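Local coordinates for putative nucleoprotein (Infectious salmon anemia virus, PDB 4EWC) that encapsidates the negative-strand viral RNA, shielding it from nucleases and forming the ribonucleoprotein template for transcription and replication, at residues M319-I324 against S357-S362; T443-S448 against N462-S467; F379-P384 against S561-R566. All coordinates share one frame; numbering follows the deposited sequence.

Contact 1 and contact 2 lie on opposite sides of the chain's centre, with their own centres 38 Å apart; contact 3 sits about 24 Å from the centre of the first and 25 Å from that of the second. In chain order, contact 1 closes within the helical bundle before contact 3 opens on helix 369-381, the helix that follows 350-358 and also receives Leu359 of contact 1. Contact 2 is nested in the long excursion that contact 3 closes, inside the C-terminal region. Contacts 1 and 2 are thus local to their own regions, while contact 3 ties the two regions together, beside the second subunit.

Contact 1: residues M319-I324 against S357-S362; sequences MGMKRI and SALKIS
The peptide carbonyl of Ile324 is the flat group that takes part here: its O meets the terminal methyl CD1 of Ile361 at 3.7 Å. No aromatic ring, carboxylate or guanidinium lies between the two segments, but Phe336 of helix 334-346 supplies an aromatic neighbour touched by both Met321 and Ile361. Ile361 gets to the carbonyl by its longer branch: CG1 stands anti to the backbone N (chi1 -160°) and carries CD1 across to the helix, within 4.7 Å of Ile324 CG2.

The second touch is between Met321, present as selenomethionine, and Leu359. Met321 runs out extended as far as the selenium and then bends at chi3 (67°), which presents the methyl CE, instead of SE, to the leucine. CE lies 3.5 Å from Leu359 CD1 and 4.0 Å from Leu359 CB, the two side chains crossing obliquely. Leu359 also packs on Ile371, Met372 and Leu375 of helix 369-381. Met321 for its part touches Phe336 and Ile339, so helix 334-346 is shared by both halves of the contact.

Leu359 lies where the chain leaves helix 350-358, and the contact sets this exit against the last turns of helix 315-326. No hydrogen bond or salt bridge crosses it, and the two segments together bury only 134 Å². Their hold on each other probably rests on van der Waals contact and, around the buried Met321 and Leu359, on the exclusion of water, while Ile361 is exposed at the other end.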
HETATM    1  N   MSE A 319      -2.437  21.128 -23.436  1.00 59.98           N
HETATM    2  CA  MSE A 319      -3.435  20.795 -24.434  1.00 58.88           C
HETATM    3  C   MSE A 319      -3.724  22.048 -25.235  1.00 60.24           C
HETATM    4  O   MSE A 319      -3.953  21.996 -26.443  1.00 60.91           O
HETATM    5  CB  MSE A 319      -4.717  20.323 -23.760  1.00 58.81           C
HETATM    6  CG  MSE A 319      -4.692  18.915 -23.234  1.00 59.72           C
HETATM    7 SE   MSE A 319      -6.294  18.669 -22.134  0.70 63.59          SE
HETATM    8  CE  MSE A 319      -7.550  19.532 -23.349  1.00 68.19           C
ATOM      9  N   GLY A 320      -3.727  23.177 -24.538  1.00 56.07           N
ATOM     10  CA  GLY A 320      -3.910  24.458 -25.188  1.00 63.04           C
ATOM     11  C   GLY A 320      -2.788  24.712 -26.189  1.00 66.37           C
ATOM     12  O   GLY A 320      -3.023  25.240 -27.278  1.00 66.28           O
HETATM   13  N   MSE A 321      -1.571  24.321 -25.809  1.00 63.10           N
HETATM   14  CA  MSE A 321      -0.387  24.503 -26.632  1.00 62.32           C
HETATM   15  C   MSE A 321      -0.393  23.590 -27.852  1.00 66.46           C
HETATM   16  O   MSE A 321       0.066  23.984 -28.921  1.00 67.69           O
HETATM   17  CB  MSE A 321       0.894  24.276 -25.823  1.00 56.24           C
HETATM   18  CG  MSE A 321       1.351  25.475 -25.029  1.00 58.78           C
HETATM   19 SE   MSE A 321       2.931  25.151 -23.905  0.65 55.58          SE
HETATM   20  CE  MSE A 321       4.227  24.870 -25.357  1.00 66.12           C
ATOM     21  N   LYS A 322      -0.900  22.373 -27.693  1.00 63.58           N
ATOM     22  CA  LYS A 322      -0.937  21.404 -28.793  1.00 67.86           C
ATOM     23  C   LYS A 322      -2.013  21.798 -29.799  1.00 74.11           C
ATOM     24  O   LYS A 322      -1.816  21.694 -31.014  1.00 75.29           O
ATOM     25  CB  LYS A 322      -1.187  19.987 -28.246  1.00 61.54           C
ATOM     26  CG  LYS A 322      -1.355  18.902 -29.283  1.00 59.93           C
ATOM     27  CD  LYS A 322      -1.742  17.579 -28.630  1.00 57.50           C
ATOM     28  CE  LYS A 322      -1.704  16.441 -29.625  1.00 57.52           C
ATOM     29  NZ  LYS A 322      -1.996  15.122 -28.996  1.00 66.27           N
ATOM     30  N   ARG A 323      -3.147  22.260 -29.273  1.00 74.59           N
ATOM     31  CA  ARG A 323      -4.307  22.605 -30.089  1.00 75.04           C
ATOM     32  C   ARG A 323      -3.985  23.785 -30.984  1.00 78.54           C
ATOM     33  O   ARG A 323      -4.311  23.799 -32.169  1.00 81.73           O
ATOM     34  CB  ARG A 323      -5.481  22.958 -29.189  1.00 75.76           C
ATOM     35  CG  ARG A 323      -6.703  23.453 -29.922  1.00 76.75           C
ATOM     36  CD  ARG A 323      -7.770  23.918 -28.934  1.00 89.71           C
ATOM     37  NE  ARG A 323      -7.967  22.968 -27.839  1.00 90.32           N
ATOM     38  CZ  ARG A 323      -8.704  21.857 -27.919  1.00 96.03           C
ATOM     39  NH1 ARG A 323      -9.320  21.537 -29.052  1.00 90.05           N
ATOM     40  NH2 ARG A 323      -8.822  21.058 -26.863  1.00 86.84           N
ATOM     41  N   ILE A 324      -3.340  24.778 -30.392  1.00 77.46           N
ATOM     42  CA  ILE A 324      -2.872  25.946 -31.117  1.00 78.81           C
ATOM     43  C   ILE A 324      -1.657  25.624 -32.003  1.00 82.45           C
ATOM     44  O   ILE A 324      -1.299  26.406 -32.882  1.00 82.39           O
ATOM     45  CB  ILE A 324      -2.510  27.068 -30.135  1.00 79.65           C
ATOM     46  CG1 ILE A 324      -2.576  28.429 -30.827  1.00 90.01           C
ATOM     47  CG2 ILE A 324      -1.146  26.813 -29.512  1.00 78.26           C
ATOM     48  CD1 ILE A 324      -2.671  29.599 -29.871  1.00 86.59           C
ATOM     49  N   SER A 357      10.872  25.284 -23.047  1.00 53.62           N
ATOM     50  CA  SER A 357      11.280  26.308 -24.009  1.00 52.73           C
ATOM     51  C   SER A 357      11.605  25.686 -25.356  1.00 55.58           C
ATOM     52  O   SER A 357      11.437  26.316 -26.395  1.00 59.55           O
ATOM     53  CB  SER A 357      12.481  27.088 -23.504  1.00 46.84           C
ATOM     54  OG  SER A 357      12.128  27.941 -22.432  1.00 51.88           O
ATOM     55  N   ALA A 358      12.076  24.447 -25.320  1.00 53.71           N
ATOM     56  CA  ALA A 358      12.386  23.705 -26.521  1.00 48.81           C
ATOM     57  C   ALA A 358      11.180  23.519 -27.455  1.00 56.24           C
ATOM     58  O   ALA A 358      11.346  23.290 -28.652  1.00 64.51           O
ATOM     59  CB  ALA A 358      13.006  22.367 -26.161  1.00 48.52           C
ATOM     60  N   LEU A 359       9.964  23.620 -26.933  1.00 61.52           N
ATOM     61  CA  LEU A 359       8.779  23.524 -27.802  1.00 64.51           C
ATOM     62  C   LEU A 359       8.606  24.787 -28.626  1.00 69.51           C
ATOM     63  O   LEU A 359       8.516  25.894 -28.087  1.00 65.35           O
ATOM     64  CB  LEU A 359       7.506  23.277 -27.014  1.00 59.20           C
ATOM     65  CG  LEU A 359       7.405  21.938 -26.301  1.00 63.42           C
ATOM     66  CD1 LEU A 359       6.398  22.074 -25.183  1.00 60.28           C
ATOM     67  CD2 LEU A 359       7.005  20.830 -27.266  1.00 59.86           C
ATOM     68  N   LYS A 360       8.550  24.613 -29.940  1.00 71.48           N
ATOM     69  CA  LYS A 360       8.417  25.744 -30.835  1.00 68.89           C
ATOM     70  C   LYS A 360       7.336  25.508 -31.874  1.00 73.73           C
ATOM     71  O   LYS A 360       7.212  24.411 -32.438  1.00 72.59           O
ATOM     72  CB  LYS A 360       9.757  26.053 -31.481  1.00 73.91           C
ATOM     73  CG  LYS A 360      10.668  26.820 -30.551  1.00 76.37           C
ATOM     74  CD  LYS A 360      12.128  26.604 -30.871  1.00 80.24           C
ATOM     75  CE  LYS A 360      12.975  27.449 -29.948  1.00 83.14           C
ATOM     76  NZ  LYS A 360      14.413  27.097 -30.043  1.00 92.12           N
ATOM     77  N   ILE A 361       6.555  26.556 -32.120  1.00 70.15           N
ATOM     78  CA  ILE A 361       5.438  26.501 -33.057  1.00 75.29           C
ATOM     79  C   ILE A 361       5.889  26.148 -34.476  1.00 80.04           C
ATOM     80  O   ILE A 361       5.080  25.785 -35.327  1.00 81.64           O
ATOM     81  CB  ILE A 361       4.690  27.845 -33.083  1.00 76.19           C
ATOM     82  CG1 ILE A 361       3.276  27.677 -33.644  1.00 81.04           C
ATOM     83  CG2 ILE A 361       5.476  28.874 -33.872  1.00 83.61           C
ATOM     84  CD1 ILE A 361       2.329  26.930 -32.727  1.00 81.95           C
ATOM     85  N   SER A 362       7.189  26.245 -34.721  1.00 84.14           N
ATOM     86  CA  SER A 362       7.755  25.931 -36.024  1.00 86.10           C
ATOM     87  C   SER A 362       8.539  24.619 -36.008  1.00 85.87           C
ATOM     88  O   SER A 362       9.700  24.579 -36.421  1.00 85.85           O
ATOM     89  CB  SER A 362       8.675  27.069 -36.474  1.00 86.35           C
ATOM     90  OG  SER A 362       9.596  27.407 -35.445  1.00 82.69           O
TER

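Contact 2: residues T443-S448 against N462-S467; sequences TCVAVS and NAVPGS
Apolar packing comes first, and Val464 carries it. Its CG2 methyl points into helix 438-449 and settles on Ala446, 3.6 Å from that residue's CA and 3.7 Å from its CB, so it touches the helix backbone itself as well as the side chain. The same methyl is 4.0 Å from Val445 CG1, the two valine side chains crossing at about a right angle. Val464 CG1 stands anti to the backbone N (chi1 180°), and CG2, placed beside that N, is the branch that meets Ala446.

A second touch pairs a hydroxyl with a carbon: Thr443 OG1 lies 3.3 Å from Ser467 CB, a van der Waals contact. The main polar partner of that hydroxyl is Glu468 O, with Ser439 O also within hydrogen-bonding reach.

No hydrogen bond joins the two segments directly; those within 462-467 hold the turn. Val464 to Ser467 form a type II turn, with Gly466 at a positive phi. Val464 O accepts from Ser467 N at 3.2 Å and again from Ser467 OG at 3.0 Å, the hydroxyl tilted 16° from the carbonyl plane. Two donors from one residue thus grip a single carbonyl, and Ser467's hydroxyl is folded back onto the turn while its CB faces Thr443.

In the fold, the turn follows helix 457-463, and Ile460 of that helix touches both Ala446 and Ser467. Arg442, a turn before Ala446 on helix 438-449, packs on Val464 and Ser467 and bonds Pro465 O. Beyond these, Thr443 leans on Leu274 of helix 272-275, and Ala463 makes a backbone bond to Arg498, just ahead of strand 499-500.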
ATOM      1  N   THR A 443     -13.738   7.907   1.258  1.00 45.27           N
ATOM      2  CA  THR A 443     -12.801   8.169   0.169  1.00 45.49           C
ATOM      3  C   THR A 443     -13.062   9.541  -0.472  1.00 45.24           C
ATOM      4  O   THR A 443     -12.132  10.223  -0.880  1.00 47.36           O
ATOM      5  CB  THR A 443     -12.828   7.041  -0.908  1.00 47.53           C
ATOM      6  OG1 THR A 443     -12.497   5.778  -0.314  1.00 50.28           O
ATOM      7  CG2 THR A 443     -11.835   7.312  -2.005  1.00 39.85           C
ATOM      8  N   CYS A 444     -14.324   9.940  -0.550  1.00 43.27           N
ATOM      9  CA  CYS A 444     -14.700  11.205  -1.164  1.00 44.13           C
ATOM     10  C   CYS A 444     -14.289  12.403  -0.309  1.00 49.38           C
ATOM     11  O   CYS A 444     -13.982  13.488  -0.817  1.00 48.81           O
ATOM     12  CB  CYS A 444     -16.206  11.232  -1.401  1.00 46.64           C
ATOM     13  SG  CYS A 444     -16.656  10.269  -2.811  1.00 43.12           S
ATOM     14  N   VAL A 445     -14.314  12.180   0.998  1.00 42.60           N
ATOM     15  CA  VAL A 445     -13.888  13.136   1.974  1.00 40.67           C
ATOM     16  C   VAL A 445     -12.368  13.277   1.902  1.00 46.64           C
ATOM     17  O   VAL A 445     -11.848  14.393   1.839  1.00 47.53           O
ATOM     18  CB  VAL A 445     -14.342  12.680   3.387  1.00 44.73           C
ATOM     19  CG1 VAL A 445     -13.555  13.390   4.513  1.00 42.32           C
ATOM     20  CG2 VAL A 445     -15.831  12.904   3.551  1.00 44.79           C
ATOM     21  N   ALA A 446     -11.672  12.139   1.923  1.00 44.73           N
ATOM     22  CA  ALA A 446     -10.224  12.102   1.869  1.00 41.67           C
ATOM     23  C   ALA A 446      -9.734  12.878   0.665  1.00 45.44           C
ATOM     24  O   ALA A 446      -8.880  13.766   0.778  1.00 42.19           O
ATOM     25  CB  ALA A 446      -9.735  10.671   1.789  1.00 41.45           C
ATOM     26  N   VAL A 447     -10.286  12.533  -0.493  1.00 44.93           N
ATOM     27  CA  VAL A 447      -9.908  13.173  -1.740  1.00 44.45           C
ATOM     28  C   VAL A 447     -10.100  14.715  -1.699  1.00 44.89           C
ATOM     29  O   VAL A 447      -9.228  15.449  -2.123  1.00 46.14           O
ATOM     30  CB  VAL A 447     -10.585  12.476  -2.945  1.00 39.29           C
ATOM     31  CG1 VAL A 447     -10.745  13.415  -4.138  1.00 40.21           C
ATOM     32  CG2 VAL A 447      -9.797  11.235  -3.324  1.00 34.79           C
ATOM     33  N   SER A 448     -11.204  15.206  -1.158  1.00 40.68           N
ATOM     34  CA  SER A 448     -11.366  16.644  -1.032  1.00 39.33           C
ATOM     35  C   SER A 448     -10.402  17.294  -0.015  1.00 46.28           C
ATOM     36  O   SER A 448      -9.874  18.415  -0.237  1.00 39.92           O
ATOM     37  CB  SER A 448     -12.812  17.011  -0.745  1.00 41.87           C
ATOM     38  OG  SER A 448     -13.603  16.770  -1.912  1.00 55.81           O
ATOM     39  N   ASN A 462      -4.440   6.615   5.130  1.00 41.73           N
ATOM     40  CA  ASN A 462      -4.099   7.174   6.437  1.00 46.59           C
ATOM     41  C   ASN A 462      -4.810   8.495   6.770  1.00 46.89           C
ATOM     42  O   ASN A 462      -4.974   8.833   7.939  1.00 44.65           O
ATOM     43  CB  ASN A 462      -2.593   7.334   6.591  1.00 45.86           C
ATOM     44  CG  ASN A 462      -1.895   6.011   6.731  1.00 46.02           C
ATOM     45  OD1 ASN A 462      -1.508   5.608   7.835  1.00 47.80           O
ATOM     46  ND2 ASN A 462      -1.738   5.313   5.609  1.00 41.03           N
ATOM     47  N   ALA A 463      -5.209   9.240   5.744  1.00 43.13           N
ATOM     48  CA  ALA A 463      -5.833  10.530   5.963  1.00 45.42           C
ATOM     49  C   ALA A 463      -7.226  10.360   6.573  1.00 45.08           C
ATOM     50  O   ALA A 463      -7.545  10.989   7.571  1.00 45.85           O
ATOM     51  CB  ALA A 463      -5.891  11.330   4.677  1.00 35.26           C
ATOM     52  N   VAL A 464      -8.045   9.509   5.970  1.00 41.06           N
ATOM     53  CA  VAL A 464      -9.353   9.196   6.518  1.00 45.35           C
ATOM     54  C   VAL A 464      -9.452   7.698   6.636  1.00 47.74           C
ATOM     55  O   VAL A 464      -9.799   7.034   5.660  1.00 49.22           O
ATOM     56  CB  VAL A 464     -10.495   9.667   5.612  1.00 42.43           C
ATOM     57  CG1 VAL A 464     -11.840   9.309   6.226  1.00 46.30           C
ATOM     58  CG2 VAL A 464     -10.408  11.160   5.375  1.00 42.30           C
ATOM     59  N   PRO A 465      -9.145   7.154   7.829  1.00 49.75           N
ATOM     60  CA  PRO A 465      -9.074   5.700   7.991  1.00 46.70           C
ATOM     61  C   PRO A 465     -10.357   5.056   7.519  1.00 53.11           C
ATOM     62  O   PRO A 465     -11.442   5.642   7.672  1.00 49.94           O
ATOM     63  CB  PRO A 465      -8.926   5.517   9.500  1.00 44.66           C
ATOM     64  CG  PRO A 465      -8.338   6.774   9.967  1.00 50.23           C
ATOM     65  CD  PRO A 465      -8.960   7.844   9.113  1.00 49.04           C
ATOM     66  N   GLY A 466     -10.235   3.867   6.938  1.00 51.90           N
ATOM     67  CA  GLY A 466     -11.412   3.098   6.593  1.00 49.12           C
ATOM     68  C   GLY A 466     -11.933   3.425   5.213  1.00 53.99           C
ATOM     69  O   GLY A 466     -12.878   2.797   4.742  1.00 58.19           O
ATOM     70  N   SER A 467     -11.336   4.409   4.555  1.00 47.01           N
ATOM     71  CA  SER A 467     -11.766   4.722   3.208  1.00 49.46           C
ATOM     72  C   SER A 467     -11.289   3.632   2.241  1.00 53.83           C
ATOM     73  O   SER A 467     -10.343   2.885   2.536  1.00 51.90           O
ATOM     74  CB  SER A 467     -11.261   6.098   2.774  1.00 45.39           C
ATOM     75  OG  SER A 467      -9.854   6.148   2.843  1.00 49.47           O
TER

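Contact 3: residues F379-P384 against S561-R566; sequences FLIDPP and SERSAR
Arg563 and Asp382 make the bridge between these segments, the arginine gripping the carboxylate with two nitrogens. Walking along 561-566, Ser561 comes first; it faces the second subunit, whose Gln530 packs on it.

Two residues on, Arg563 crosses to the other side. Its chain bends at chi3 and brings the guanidinium in end-on, NH1 and NH2 leading, each to its own oxygen. NH2 donates to Asp382 OD2 at 2.6 Å, nearly straight, arriving on the syn side of the carboxylate with the oxygen close to the guanidinium plane. NH1 reaches Asp382 OD1 at 3.0 Å. The planes of the two flat groups are 31° apart, and the NH1 bond is the more bent of the two (143°), with OD1 met from above the carboxylate plane.

Asp382 is the first residue past helix 369-381; its CG lies anti to the carbonyl carbon (chi1 -78°), and the carboxylate ends up nearer the arginine than its CB would suggest. Ile381 CG2 lies 3.7 Å from Arg563 NH2, an apolar neighbour beside the guanidinium, and Ile533 of the second subunit packs on Ile381 in turn.

Next along the segment comes Ser564, whose backbone O accepts from Asn529 ND2.

What results is a bidentate, end-on arginine-aspartate salt bridge, joining the chain just after helix 369-381 to the C-terminal part of helix 550-564. It links Asp382 and Arg563, 181 positions apart in the chain, and so the helical bundle to the C-terminal region, beside the second subunit, which packs on residues of both segments.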
ATOM      1  N   PHE A 379       6.698  15.610 -16.123  1.00 44.36           N
ATOM      2  CA  PHE A 379       5.726  16.145 -15.190  1.00 43.58           C
ATOM      3  C   PHE A 379       5.165  15.064 -14.270  1.00 44.60           C
ATOM      4  O   PHE A 379       4.760  15.356 -13.160  1.00 45.14           O
ATOM      5  CB  PHE A 379       4.630  16.885 -15.947  1.00 40.50           C
ATOM      6  CG  PHE A 379       4.942  18.327 -16.164  1.00 41.12           C
ATOM      7  CD1 PHE A 379       5.381  19.111 -15.097  1.00 44.39           C
ATOM      8  CD2 PHE A 379       4.817  18.912 -17.415  1.00 40.17           C
ATOM      9  CE1 PHE A 379       5.677  20.460 -15.275  1.00 44.55           C
ATOM     10  CE2 PHE A 379       5.122  20.258 -17.606  1.00 42.83           C
ATOM     11  CZ  PHE A 379       5.563  21.036 -16.532  1.00 43.37           C
ATOM     12  N   LEU A 380       5.170  13.819 -14.732  1.00 47.01           N
ATOM     13  CA  LEU A 380       4.833  12.693 -13.877  1.00 46.97           C
ATOM     14  C   LEU A 380       5.932  12.411 -12.859  1.00 43.15           C
ATOM     15  O   LEU A 380       5.656  11.967 -11.756  1.00 38.08           O
ATOM     16  CB  LEU A 380       4.621  11.426 -14.702  1.00 45.05           C
ATOM     17  CG  LEU A 380       3.594  11.422 -15.819  1.00 49.11           C
ATOM     18  CD1 LEU A 380       3.511  10.001 -16.325  1.00 50.29           C
ATOM     19  CD2 LEU A 380       2.226  11.936 -15.356  1.00 47.01           C
ATOM     20  N   ILE A 381       7.177  12.628 -13.258  1.00 42.42           N
ATOM     21  CA  ILE A 381       8.297  12.515 -12.339  1.00 44.92           C
ATOM     22  C   ILE A 381       8.397  13.705 -11.349  1.00 45.25           C
ATOM     23  O   ILE A 381       8.589  13.515 -10.143  1.00 43.35           O
ATOM     24  CB  ILE A 381       9.626  12.399 -13.111  1.00 48.42           C
ATOM     25  CG1 ILE A 381       9.635  11.144 -13.989  1.00 47.04           C
ATOM     26  CG2 ILE A 381      10.828  12.401 -12.148  1.00 45.95           C
ATOM     27  CD1 ILE A 381      10.692  11.200 -15.096  1.00 44.48           C
ATOM     28  N   ASP A 382       8.287  14.925 -11.872  1.00 41.62           N
ATOM     29  CA  ASP A 382       8.400  16.134 -11.076  1.00 43.55           C
ATOM     30  C   ASP A 382       7.216  17.062 -11.309  1.00 47.35           C
ATOM     31  O   ASP A 382       7.265  17.888 -12.217  1.00 50.64           O
ATOM     32  CB  ASP A 382       9.664  16.895 -11.463  1.00 47.14           C
ATOM     33  CG  ASP A 382      10.920  16.305 -10.855  1.00 51.22           C
ATOM     34  OD1 ASP A 382      11.027  16.317  -9.604  1.00 48.63           O
ATOM     35  OD2 ASP A 382      11.814  15.851 -11.628  1.00 51.08           O
ATOM     36  N   PRO A 383       6.158  16.943 -10.483  1.00 43.71           N
ATOM     37  CA  PRO A 383       4.903  17.695 -10.675  1.00 45.22           C
ATOM     38  C   PRO A 383       5.109  19.201 -10.895  1.00 46.23           C
ATOM     39  O   PRO A 383       6.053  19.778 -10.354  1.00 48.97           O
ATOM     40  CB  PRO A 383       4.140  17.469  -9.355  1.00 40.80           C
ATOM     41  CG  PRO A 383       4.723  16.240  -8.773  1.00 43.02           C
ATOM     42  CD  PRO A 383       6.143  16.119  -9.261  1.00 42.70           C
ATOM     43  N   PRO A 384       4.220  19.835 -11.672  1.00 49.99           N
ATOM     44  CA  PRO A 384       4.243  21.297 -11.859  1.00 47.65           C
ATOM     45  C   PRO A 384       3.870  22.020 -10.568  1.00 48.53           C
ATOM     46  O   PRO A 384       3.390  21.366  -9.636  1.00 50.95           O
ATOM     47  CB  PRO A 384       3.149  21.525 -12.907  1.00 47.71           C
ATOM     48  CG  PRO A 384       2.184  20.385 -12.678  1.00 44.24           C
ATOM     49  CD  PRO A 384       3.036  19.208 -12.290  1.00 46.10           C
ATOM     50  N   SER A 561      15.684   6.785 -12.625  1.00 71.01           N
ATOM     51  CA  SER A 561      16.075   5.514 -12.040  1.00 74.32           C
ATOM     52  C   SER A 561      16.840   5.745 -10.752  1.00 73.96           C
ATOM     53  O   SER A 561      16.661   5.012  -9.774  1.00 74.27           O
ATOM     54  CB  SER A 561      16.905   4.679 -13.008  1.00 77.44           C
ATOM     55  OG  SER A 561      16.998   3.342 -12.531  1.00 79.10           O
ATOM     56  N   GLU A 562      17.682   6.774 -10.756  1.00 70.82           N
ATOM     57  CA  GLU A 562      18.467   7.117  -9.576  1.00 75.33           C
ATOM     58  C   GLU A 562      17.545   7.420  -8.392  1.00 78.75           C
ATOM     59  O   GLU A 562      17.785   6.990  -7.259  1.00 81.11           O
ATOM     60  CB  GLU A 562      19.384   8.313  -9.870  1.00 75.51           C
ATOM     61  N   ARG A 563      16.467   8.139  -8.672  1.00 75.63           N
ATOM     62  CA  ARG A 563      15.506   8.504  -7.645  1.00 68.15           C
ATOM     63  C   ARG A 563      14.541   7.393  -7.210  1.00 73.82           C
ATOM     64  O   ARG A 563      14.201   7.308  -6.026  1.00 75.28           O
ATOM     65  CB  ARG A 563      14.723   9.721  -8.100  1.00 66.40           C
ATOM     66  CG  ARG A 563      15.418  11.009  -7.776  1.00 76.45           C
ATOM     67  CD  ARG A 563      14.438  12.158  -7.810  1.00 72.92           C
ATOM     68  NE  ARG A 563      14.513  12.875  -9.072  1.00 63.99           N
ATOM     69  CZ  ARG A 563      13.528  13.613  -9.558  1.00 54.15           C
ATOM     70  NH1 ARG A 563      12.390  13.707  -8.892  1.00 45.77           N
ATOM     71  NH2 ARG A 563      13.679  14.231 -10.724  1.00 52.08           N
ATOM     72  N   SER A 564      14.084   6.561  -8.149  1.00 69.56           N
ATOM     73  CA  SER A 564      13.106   5.517  -7.812  1.00 76.90           C
ATOM     74  C   SER A 564      13.700   4.374  -6.971  1.00 72.83           C
ATOM     75  O   SER A 564      12.966   3.505  -6.483  1.00 65.00           O
ATOM     76  CB  SER A 564      12.421   4.959  -9.073  1.00 70.92           C
ATOM     77  OG  SER A 564      13.347   4.295  -9.918  1.00 74.97           O
ATOM     78  N   ALA A 565      15.023   4.391  -6.802  1.00 67.44           N
ATOM     79  CA  ALA A 565      15.733   3.321  -6.111  1.00 65.02           C
ATOM     80  C   ALA A 565      15.497   3.331  -4.603  1.00 64.54           C
ATOM     81  O   ALA A 565      15.630   2.306  -3.935  1.00 62.09           O
ATOM     82  CB  ALA A 565      17.220   3.410  -6.404  1.00 64.45           C
ATOM     83  N   ARG A 566      15.166   4.498  -4.068  1.00 62.99           N
ATOM     84  CA  ARG A 566      15.004   4.647  -2.633  1.00 68.36           C
ATOM     85  C   ARG A 566      13.525   4.808  -2.308  1.00 65.56           C
ATOM     86  O   ARG A 566      12.841   5.612  -2.937  1.00 64.42           O
ATOM     87  CB  ARG A 566      15.821   5.847  -2.122  1.00 59.66           C
TER